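Local coordinates for putative HpcE protein (Mycolicibacterium smegmatis, PDB 6V77), which belongs to the fumarylacetoacetate hydrolase (FAH) family and carries a zinc ion in its C-terminal FAH domain, at residues B[156-161]-B[167-172]; B[202-207]-B[251-256]. All coordinates share one frame; numbering follows the deposited sequence.

Interaction 1: residues B[156-161]-B[167-172]; sequences RDLQLA and FSLAKS. With SO4 (sulfate ion), chain O.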
ATOM      1  N   ARG B 156      -6.213 -18.830   1.325  1.00 29.85           N
ATOM      2  CA  ARG B 156      -5.539 -19.407   0.162  1.00 32.03           C
ATOM      3  C   ARG B 156      -6.447 -19.527  -1.056  1.00 30.44           C
ATOM      4  O   ARG B 156      -5.939 -19.540  -2.184  1.00 33.75           O
ATOM      5  CB  ARG B 156      -4.964 -20.779   0.496  1.00 30.04           C
ATOM      6  CG  ARG B 156      -3.949 -20.737   1.623  1.00 29.22           C
ATOM      7  CD  ARG B 156      -2.662 -19.987   1.220  1.00 28.32           C
ATOM      8  NE  ARG B 156      -1.601 -20.329   2.167  1.00 31.56           N
ATOM      9  CZ  ARG B 156      -0.460 -19.664   2.318  1.00 31.04           C
ATOM     10  NH1 ARG B 156      -0.193 -18.573   1.593  1.00 28.75           N
ATOM     11  NH2 ARG B 156       0.419 -20.093   3.219  1.00 28.39           N
ATOM     12  N   ASP B 157      -7.767 -19.658  -0.869  1.00 31.12           N
ATOM     13  CA  ASP B 157      -8.649 -19.798  -2.029  1.00 32.15           C
ATOM     14  C   ASP B 157      -8.576 -18.551  -2.904  1.00 36.47           C
ATOM     15  O   ASP B 157      -8.319 -18.634  -4.112  1.00 33.99           O
ATOM     16  CB  ASP B 157     -10.104 -20.050  -1.601  1.00 32.97           C
ATOM     17  CG  ASP B 157     -10.294 -21.359  -0.858  1.00 41.81           C
ATOM     18  OD1 ASP B 157      -9.365 -22.200  -0.851  1.00 41.67           O
ATOM     19  OD2 ASP B 157     -11.388 -21.542  -0.276  1.00 41.29           O
ATOM     20  N   LEU B 158      -8.811 -17.387  -2.303  1.00 30.79           N
ATOM     21  CA  LEU B 158      -8.698 -16.127  -3.038  1.00 32.71           C
ATOM     22  C   LEU B 158      -7.277 -15.906  -3.534  1.00 35.01           C
ATOM     23  O   LEU B 158      -7.069 -15.377  -4.634  1.00 40.57           O
ATOM     24  CB  LEU B 158      -9.127 -14.966  -2.142  1.00 29.49           C
ATOM     25  CG  LEU B 158      -9.101 -13.550  -2.740  1.00 36.99           C
ATOM     26  CD1 LEU B 158      -9.989 -13.494  -3.967  1.00 44.84           C
ATOM     27  CD2 LEU B 158      -9.542 -12.517  -1.712  1.00 35.10           C
ATOM     28  N   GLN B 159      -6.282 -16.285  -2.728  1.00 30.86           N
ATOM     29  CA  GLN B 159      -4.894 -15.987  -3.072  1.00 30.01           C
ATOM     30  C   GLN B 159      -4.496 -16.619  -4.397  1.00 33.58           C
ATOM     31  O   GLN B 159      -3.736 -16.028  -5.172  1.00 34.37           O
ATOM     32  CB  GLN B 159      -3.946 -16.475  -1.970  1.00 29.43           C
ATOM     33  CG  GLN B 159      -2.503 -16.012  -2.219  1.00 27.71           C
ATOM     34  CD  GLN B 159      -1.488 -16.655  -1.275  1.00 30.74           C
ATOM     35  OE1 GLN B 159      -1.825 -17.071  -0.163  1.00 30.98           O
ATOM     36  NE2 GLN B 159      -0.234 -16.724  -1.719  1.00 31.15           N
ATOM     37  N   LEU B 160      -4.990 -17.823  -4.670  1.00 30.23           N
ATOM     38  CA  LEU B 160      -4.551 -18.597  -5.821  1.00 34.89           C
ATOM     39  C   LEU B 160      -5.570 -18.666  -6.947  1.00 35.39           C
ATOM     40  O   LEU B 160      -5.309 -19.326  -7.958  1.00 40.75           O
ATOM     41  CB  LEU B 160      -4.183 -20.012  -5.368  1.00 38.60           C
ATOM     42  CG  LEU B 160      -3.147 -19.984  -4.249  1.00 38.06           C
ATOM     43  CD1 LEU B 160      -2.846 -21.389  -3.737  1.00 49.64           C
ATOM     44  CD2 LEU B 160      -1.892 -19.337  -4.756  1.00 41.32           C
ATOM     45  N   ALA B 161      -6.714 -17.996  -6.818  1.00 37.11           N
ATOM     46  CA  ALA B 161      -7.784 -18.168  -7.790  1.00 39.72           C
ATOM     47  C   ALA B 161      -7.612 -17.245  -8.994  1.00 38.23           C
ATOM     48  O   ALA B 161      -6.931 -16.220  -8.937  1.00 41.92           O
ATOM     49  CB  ALA B 161      -9.147 -17.908  -7.142  1.00 41.41           C
ATOM     50  N   PHE B 167      -1.601 -11.824  -4.850  1.00 25.68           N
ATOM     51  CA  PHE B 167      -1.713 -12.337  -3.490  1.00 25.37           C
ATOM     52  C   PHE B 167      -2.217 -11.331  -2.455  1.00 29.36           C
ATOM     53  O   PHE B 167      -2.610 -11.753  -1.362  1.00 26.28           O
ATOM     54  CB  PHE B 167      -0.354 -12.877  -3.019  1.00 25.67           C
ATOM     55  CG  PHE B 167       0.174 -14.041  -3.838  1.00 29.07           C
ATOM     56  CD1 PHE B 167      -0.639 -14.709  -4.741  1.00 31.28           C
ATOM     57  CD2 PHE B 167       1.486 -14.479  -3.673  1.00 28.62           C
ATOM     58  CE1 PHE B 167      -0.160 -15.789  -5.481  1.00 34.36           C
ATOM     59  CE2 PHE B 167       1.966 -15.577  -4.409  1.00 27.64           C
ATOM     60  CZ  PHE B 167       1.145 -16.220  -5.309  1.00 34.76           C
ATOM     61  N   SER B 168      -2.240 -10.027  -2.752  1.00 24.28           N
ATOM     62  CA  SER B 168      -2.373  -9.040  -1.679  1.00 23.58           C
ATOM     63  C   SER B 168      -3.729  -9.121  -0.985  1.00 23.89           C
ATOM     64  O   SER B 168      -3.804  -9.067   0.244  1.00 24.42           O
ATOM     65  CB  SER B 168      -2.159  -7.624  -2.228  1.00 23.22           C
ATOM     66  OG  SER B 168      -0.866  -7.504  -2.780  1.00 23.61           O
ATOM     67  N   LEU B 169      -4.811  -9.180  -1.755  1.00 24.62           N
ATOM     68  CA  LEU B 169      -6.140  -9.045  -1.167  1.00 24.96           C
ATOM     69  C   LEU B 169      -6.437 -10.191  -0.204  1.00 25.22           C
ATOM     70  O   LEU B 169      -6.958  -9.964   0.895  1.00 25.87           O
ATOM     71  CB  LEU B 169      -7.197  -8.982  -2.273  1.00 28.89           C
ATOM     72  CG  LEU B 169      -8.472  -8.227  -1.907  1.00 34.84           C
ATOM     73  CD1 LEU B 169      -8.178  -6.776  -1.550  1.00 28.71           C
ATOM     74  CD2 LEU B 169      -9.518  -8.330  -3.034  1.00 34.29           C
ATOM     75  N   ALA B 170      -6.064 -11.416  -0.583  1.00 25.66           N
ATOM     76  CA  ALA B 170      -6.256 -12.588   0.274  1.00 26.66           C
ATOM     77  C   ALA B 170      -5.508 -12.499   1.593  1.00 25.24           C
ATOM     78  O   ALA B 170      -5.844 -13.228   2.545  1.00 25.48           O
ATOM     79  CB  ALA B 170      -5.794 -13.844  -0.456  1.00 30.40           C
ATOM     80  N   LYS B 171      -4.477 -11.660   1.655  1.00 24.42           N
ATOM     81  CA  LYS B 171      -3.675 -11.447   2.847  1.00 23.74           C
ATOM     82  C   LYS B 171      -4.033 -10.151   3.555  1.00 23.25           C
ATOM     83  O   LYS B 171      -3.295  -9.722   4.441  1.00 22.73           O
ATOM     84  CB  LYS B 171      -2.196 -11.472   2.478  1.00 23.28           C
ATOM     85  CG  LYS B 171      -1.767 -12.842   1.909  1.00 24.58           C
ATOM     86  CD  LYS B 171      -0.447 -12.694   1.169  1.00 24.83           C
ATOM     87  CE  LYS B 171       0.145 -14.028   0.762  1.00 26.97           C
ATOM     88  NZ  LYS B 171       0.685 -14.769   1.958  1.00 27.49           N
ATOM     89  N   SER B 172      -5.190  -9.553   3.215  1.00 23.58           N
ATOM     90  CA  SER B 172      -5.560  -8.238   3.731  1.00 23.22           C
ATOM     91  C   SER B 172      -6.967  -8.214   4.305  1.00 23.77           C
ATOM     92  O   SER B 172      -7.568  -7.139   4.414  1.00 23.73           O
ATOM     93  CB  SER B 172      -5.424  -7.165   2.640  1.00 23.05           C
ATOM     94  OG  SER B 172      -4.092  -7.123   2.186  1.00 22.58           O
TER
HETATM   95  S   SO4 O 305       3.270 -16.840   0.294  0.85 43.76           S
HETATM   96  O1  SO4 O 305       3.846 -18.179   0.250  0.85 48.99           O
HETATM   97  O2  SO4 O 305       1.841 -16.889   0.607  0.85 38.42           O
HETATM   98  O3  SO4 O 305       3.933 -16.026   1.315  0.85 53.76           O
HETATM   99  O4  SO4 O 305       3.485 -16.187  -0.996  0.85 44.99           O

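Interaction 2: residues B[202-207]-B[251-256]; sequences NGETVQ and PKRFLA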
ATOM      1  N   ASN B 202      -2.742 -24.808  18.937  1.00 31.00           N
ATOM      2  CA  ASN B 202      -3.208 -25.595  20.071  1.00 33.90           C
ATOM      3  C   ASN B 202      -2.042 -26.304  20.757  1.00 33.46           C
ATOM      4  O   ASN B 202      -2.142 -27.455  21.184  1.00 33.46           O
ATOM      5  CB  ASN B 202      -4.292 -26.565  19.619  1.00 41.85           C
ATOM      6  CG  ASN B 202      -5.424 -25.849  18.910  1.00 42.76           C
ATOM      7  OD1 ASN B 202      -5.728 -24.698  19.229  1.00 33.29           O
ATOM      8  ND2 ASN B 202      -6.040 -26.513  17.934  1.00 37.37           N
ATOM      9  N   GLY B 203      -0.903 -25.606  20.836  1.00 36.39           N
ATOM     10  CA  GLY B 203       0.254 -26.120  21.549  1.00 39.48           C
ATOM     11  C   GLY B 203       1.164 -27.051  20.767  1.00 42.50           C
ATOM     12  O   GLY B 203       2.155 -27.531  21.327  1.00 46.45           O
ATOM     13  N   GLU B 204       0.873 -27.315  19.499  1.00 37.87           N
ATOM     14  CA  GLU B 204       1.679 -28.192  18.656  0.52 36.59           C
ATOM     15  C   GLU B 204       2.459 -27.331  17.669  1.00 32.65           C
ATOM     16  O   GLU B 204       1.868 -26.484  16.997  1.00 31.48           O
ATOM     17  CB  GLU B 204       0.783 -29.185  17.907  0.52 41.33           C
ATOM     18  CG  GLU B 204       1.336 -29.705  16.576  0.52 46.47           C
ATOM     19  CD  GLU B 204       0.281 -30.410  15.715  0.52 50.23           C
ATOM     20  OE1 GLU B 204      -0.847 -30.630  16.199  0.52 52.12           O
ATOM     21  OE2 GLU B 204       0.580 -30.735  14.546  0.52 49.67           O
ATOM     22  N   THR B 205       3.779 -27.541  17.586  1.00 35.00           N
ATOM     23  CA  THR B 205       4.574 -26.741  16.654  1.00 33.45           C
ATOM     24  C   THR B 205       4.141 -27.034  15.224  1.00 30.19           C
ATOM     25  O   THR B 205       3.973 -28.199  14.842  1.00 31.69           O
ATOM     26  CB  THR B 205       6.075 -27.014  16.806  1.00 34.84           C
ATOM     27  OG1 THR B 205       6.487 -26.723  18.144  1.00 40.16           O
ATOM     28  CG2 THR B 205       6.878 -26.124  15.849  1.00 32.14           C
ATOM     29  N   VAL B 206       3.925 -25.973  14.454  1.00 30.26           N
ATOM     30  CA  VAL B 206       3.674 -26.091  13.025  1.00 30.40           C
ATOM     31  C   VAL B 206       4.714 -25.366  12.184  1.00 29.45           C
ATOM     32  O   VAL B 206       4.885 -25.715  11.003  1.00 30.15           O
ATOM     33  CB  VAL B 206       2.259 -25.593  12.664  1.00 29.27           C
ATOM     34  CG1 VAL B 206       1.193 -26.543  13.258  1.00 32.45           C
ATOM     35  CG2 VAL B 206       2.057 -24.176  13.147  1.00 28.29           C
ATOM     36  N   GLN B 207       5.406 -24.359  12.723  1.00 27.77           N
ATOM     37  CA  GLN B 207       6.551 -23.762  12.050  1.00 27.16           C
ATOM     38  C   GLN B 207       7.671 -23.569  13.057  1.00 30.82           C
ATOM     39  O   GLN B 207       7.414 -23.261  14.223  1.00 28.10           O
ATOM     40  CB  GLN B 207       6.194 -22.417  11.419  1.00 26.26           C
ATOM     41  CG  GLN B 207       5.217 -22.511  10.241  1.00 26.46           C
ATOM     42  CD  GLN B 207       4.987 -21.152   9.610  1.00 32.00           C
ATOM     43  OE1 GLN B 207       4.274 -20.317  10.173  1.00 25.19           O
ATOM     44  NE2 GLN B 207       5.624 -20.904   8.464  1.00 30.09           N
ATOM     45  N   PRO B 251      -2.639 -34.274   4.809  1.00 37.72           N
ATOM     46  CA  PRO B 251      -3.490 -33.421   3.973  1.00 37.07           C
ATOM     47  C   PRO B 251      -3.316 -31.933   4.300  1.00 34.66           C
ATOM     48  O   PRO B 251      -2.669 -31.589   5.298  1.00 33.30           O
ATOM     49  CB  PRO B 251      -4.896 -33.882   4.337  1.00 42.92           C
ATOM     50  CG  PRO B 251      -4.774 -34.209   5.781  1.00 43.10           C
ATOM     51  CD  PRO B 251      -3.387 -34.813   5.957  1.00 37.66           C
ATOM     52  N   LYS B 252      -3.844 -31.062   3.450  1.00 33.17           N
ATOM     53  CA  LYS B 252      -3.801 -29.643   3.773  1.00 32.07           C
ATOM     54  C   LYS B 252      -4.616 -29.382   5.037  1.00 33.41           C
ATOM     55  O   LYS B 252      -5.633 -30.038   5.292  1.00 36.11           O
ATOM     56  CB  LYS B 252      -4.332 -28.815   2.599  1.00 35.48           C
ATOM     57  CG  LYS B 252      -3.446 -28.857   1.365  1.00 32.71           C
ATOM     58  CD  LYS B 252      -4.123 -28.170   0.177  1.00 33.84           C
ATOM     59  CE  LYS B 252      -3.120 -27.781  -0.899  1.00 49.24           C
ATOM     60  NZ  LYS B 252      -2.093 -28.831  -1.156  1.00 57.72           N
ATOM     61  N   ARG B 253      -4.132 -28.456   5.861  1.00 30.99           N
ATOM     62  CA  ARG B 253      -4.787 -28.113   7.116  1.00 37.36           C
ATOM     63  C   ARG B 253      -4.921 -26.604   7.193  1.00 36.22           C
ATOM     64  O   ARG B 253      -3.964 -25.892   6.900  1.00 30.78           O
ATOM     65  CB  ARG B 253      -3.982 -28.613   8.315  1.00 42.69           C
ATOM     66  CG  ARG B 253      -4.557 -28.213   9.656  1.00 50.16           C
ATOM     67  CD  ARG B 253      -3.522 -28.367  10.762  1.00 50.85           C
ATOM     68  NE  ARG B 253      -4.124 -28.192  12.077  1.00 49.76           N
ATOM     69  CZ  ARG B 253      -3.488 -28.387  13.227  1.00 53.17           C
ATOM     70  NH1 ARG B 253      -2.212 -28.759  13.235  1.00 46.90           N
ATOM     71  NH2 ARG B 253      -4.132 -28.207  14.371  1.00 58.61           N
ATOM     72  N   PHE B 254      -6.088 -26.109   7.590  1.00 30.10           N
ATOM     73  CA  PHE B 254      -6.243 -24.668   7.734  1.00 29.36           C
ATOM     74  C   PHE B 254      -6.807 -24.348   9.108  1.00 31.41           C
ATOM     75  O   PHE B 254      -7.269 -25.232   9.847  1.00 30.12           O
ATOM     76  CB  PHE B 254      -7.114 -24.110   6.598  1.00 29.66           C
ATOM     77  CG  PHE B 254      -6.527 -24.370   5.251  1.00 29.73           C
ATOM     78  CD1 PHE B 254      -5.391 -23.683   4.843  1.00 32.73           C
ATOM     79  CD2 PHE B 254      -7.045 -25.347   4.424  1.00 30.64           C
ATOM     80  CE1 PHE B 254      -4.806 -23.934   3.612  1.00 31.25           C
ATOM     81  CE2 PHE B 254      -6.467 -25.599   3.180  1.00 33.09           C
ATOM     82  CZ  PHE B 254      -5.343 -24.881   2.781  1.00 30.66           C
ATOM     83  N   LEU B 255      -6.744 -23.072   9.465  1.00 28.71           N
ATOM     84  CA  LEU B 255      -7.236 -22.655  10.771  1.00 28.78           C
ATOM     85  C   LEU B 255      -8.736 -22.923  10.879  1.00 29.81           C
ATOM     86  O   LEU B 255      -9.495 -22.760   9.913  1.00 30.22           O
ATOM     87  CB  LEU B 255      -6.913 -21.177  11.002  1.00 27.94           C
ATOM     88  CG  LEU B 255      -5.410 -20.964  11.179  1.00 27.08           C
ATOM     89  CD1 LEU B 255      -5.043 -19.492  10.848  1.00 27.13           C
ATOM     90  CD2 LEU B 255      -4.976 -21.359  12.586  1.00 29.38           C
ATOM     91  N   ALA B 256      -9.154 -23.407  12.037  1.00 30.41           N
ATOM     92  CA  ALA B 256     -10.544 -23.758  12.267  1.00 35.14           C
ATOM     93  C   ALA B 256     -11.063 -22.959  13.449  1.00 31.76           C
ATOM     94  O   ALA B 256     -10.274 -22.479  14.265  1.00 31.63           O
ATOM     95  CB  ALA B 256     -10.693 -25.265  12.533  1.00 36.63           C
TER

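Interaction 1: residues B[156-161]-B[167-172]
Ala-170 presses its methyl group against the helix 156-160, and this is the tight part of the contact. Its CB lies 3.4 Å from the backbone N of Gln-159 and 3.9 Å from CB of Leu-158. Gln-159 and Phe-167 continue the packing. The amide of Gln-159 stands steeply to the ring, 71° between planes, with NE2 3.3 Å above the ring centre. The glutamine chain is extended, CG anti to the backbone N (chi1 -173°), which carries the amide past Ala-170 to the ring. The looser side is at Leu-160, an exposed residue whose CD2 only grazes CE1 of Phe-167 at 4.0 Å. At the polar end, a sulfate ion accepts three hydrogen bonds on one oxygen, O2: from Arg-156 NH1, Gln-159 NE2 and Lys-171 NZ. Arg-156 NH1 also binds Gln-159 OE1 at 2.8 Å, on a lone pair in the carbonyl plane, which fixes the flip of the amide. Glu-121 and Asp-119 pair with the rest of the guanidinium. Lys-171 NZ also bonds Asp-152. The sulfate, probably from the crystallisation liquor, marks a place that can hold an anion. Glu-121 and Asp-152 are zinc ligands, so Arg-156 and Lys-171 lie in the second shell of this FAH-family metal site.

Interaction 2: residues B[202-207]-B[251-256]
The backbones of 202-207 and 251-256 stay well apart, with CA atoms no nearer than about 10.5 Å, at Val-206 and Arg-253, and one long side chain bridges the gap. The first segment enters the edge strand 204-210 of the five-stranded mixed sheet. The second is an irregular loop leading to strand 260-265 of the same sheet. The turn at Asn-202 and Gly-203, both with positive phi, joins strand 196-201 to strand 204-210 as a beta hairpin. A classic beta bulge follows, where Ala-199 of the partner strand is matched by two residues, Val-206 and Gln-207.

Arg-253 makes every side-chain contact from the loop. Its chain is stretched from CG to NE. That straight chain, with CG anti to the backbone N (chi1 176°), carries the guanidinium across to the hairpin. Glu-204 reaches back from the strand, also with an extended chain. The carboxylate and guanidinium planes are 41° apart and both carboxylate oxygens are nearest NH1, so this is not a flat, two-pronged pair. The ion pair is long, and no hydrogen bond crosses between the segments. Glu-204 is exposed and was modelled in two conformers, which fits a weak hold. Val-206 CG1 sits 4.1 Å from Arg-253 NH1, and the two side chains cross at about a right angle. The arginine also rests on Trp-120 of strand 118-128 and Ile-201 of strand 196-201. Asn-202 only skirts the contact, its ND2 4.4 Å from Arg-253 NH2. Its amide is held instead by Asp-259 and the backbone N of Glu-260. At the charged end, Glu-204 OE2 lies near the guanidinium plane, at its edge, 3.7 Å from Arg-253 NH1.

Interaction 1 is mostly buried and lies beside the zinc site. Interaction 2 is partly buried, on the outer edge of the five-stranded sheet. Their centres are about 19 Å apart. The first joins a short helix to the loop that follows it, within a few residues of sequence. The second joins a hairpin to a distant loop. Both use arginine, but in different ways. Arg-156 is fixed by two carboxylates, the Gln-159 amide and a sulfate, whereas Arg-253 has a long ion pair and mostly packing. The second subunit also packs on interaction 1, but leaves interaction 2 untouched. The two meet where Phe-254 CE1 packs on Arg-156 CG at 3.9 Å.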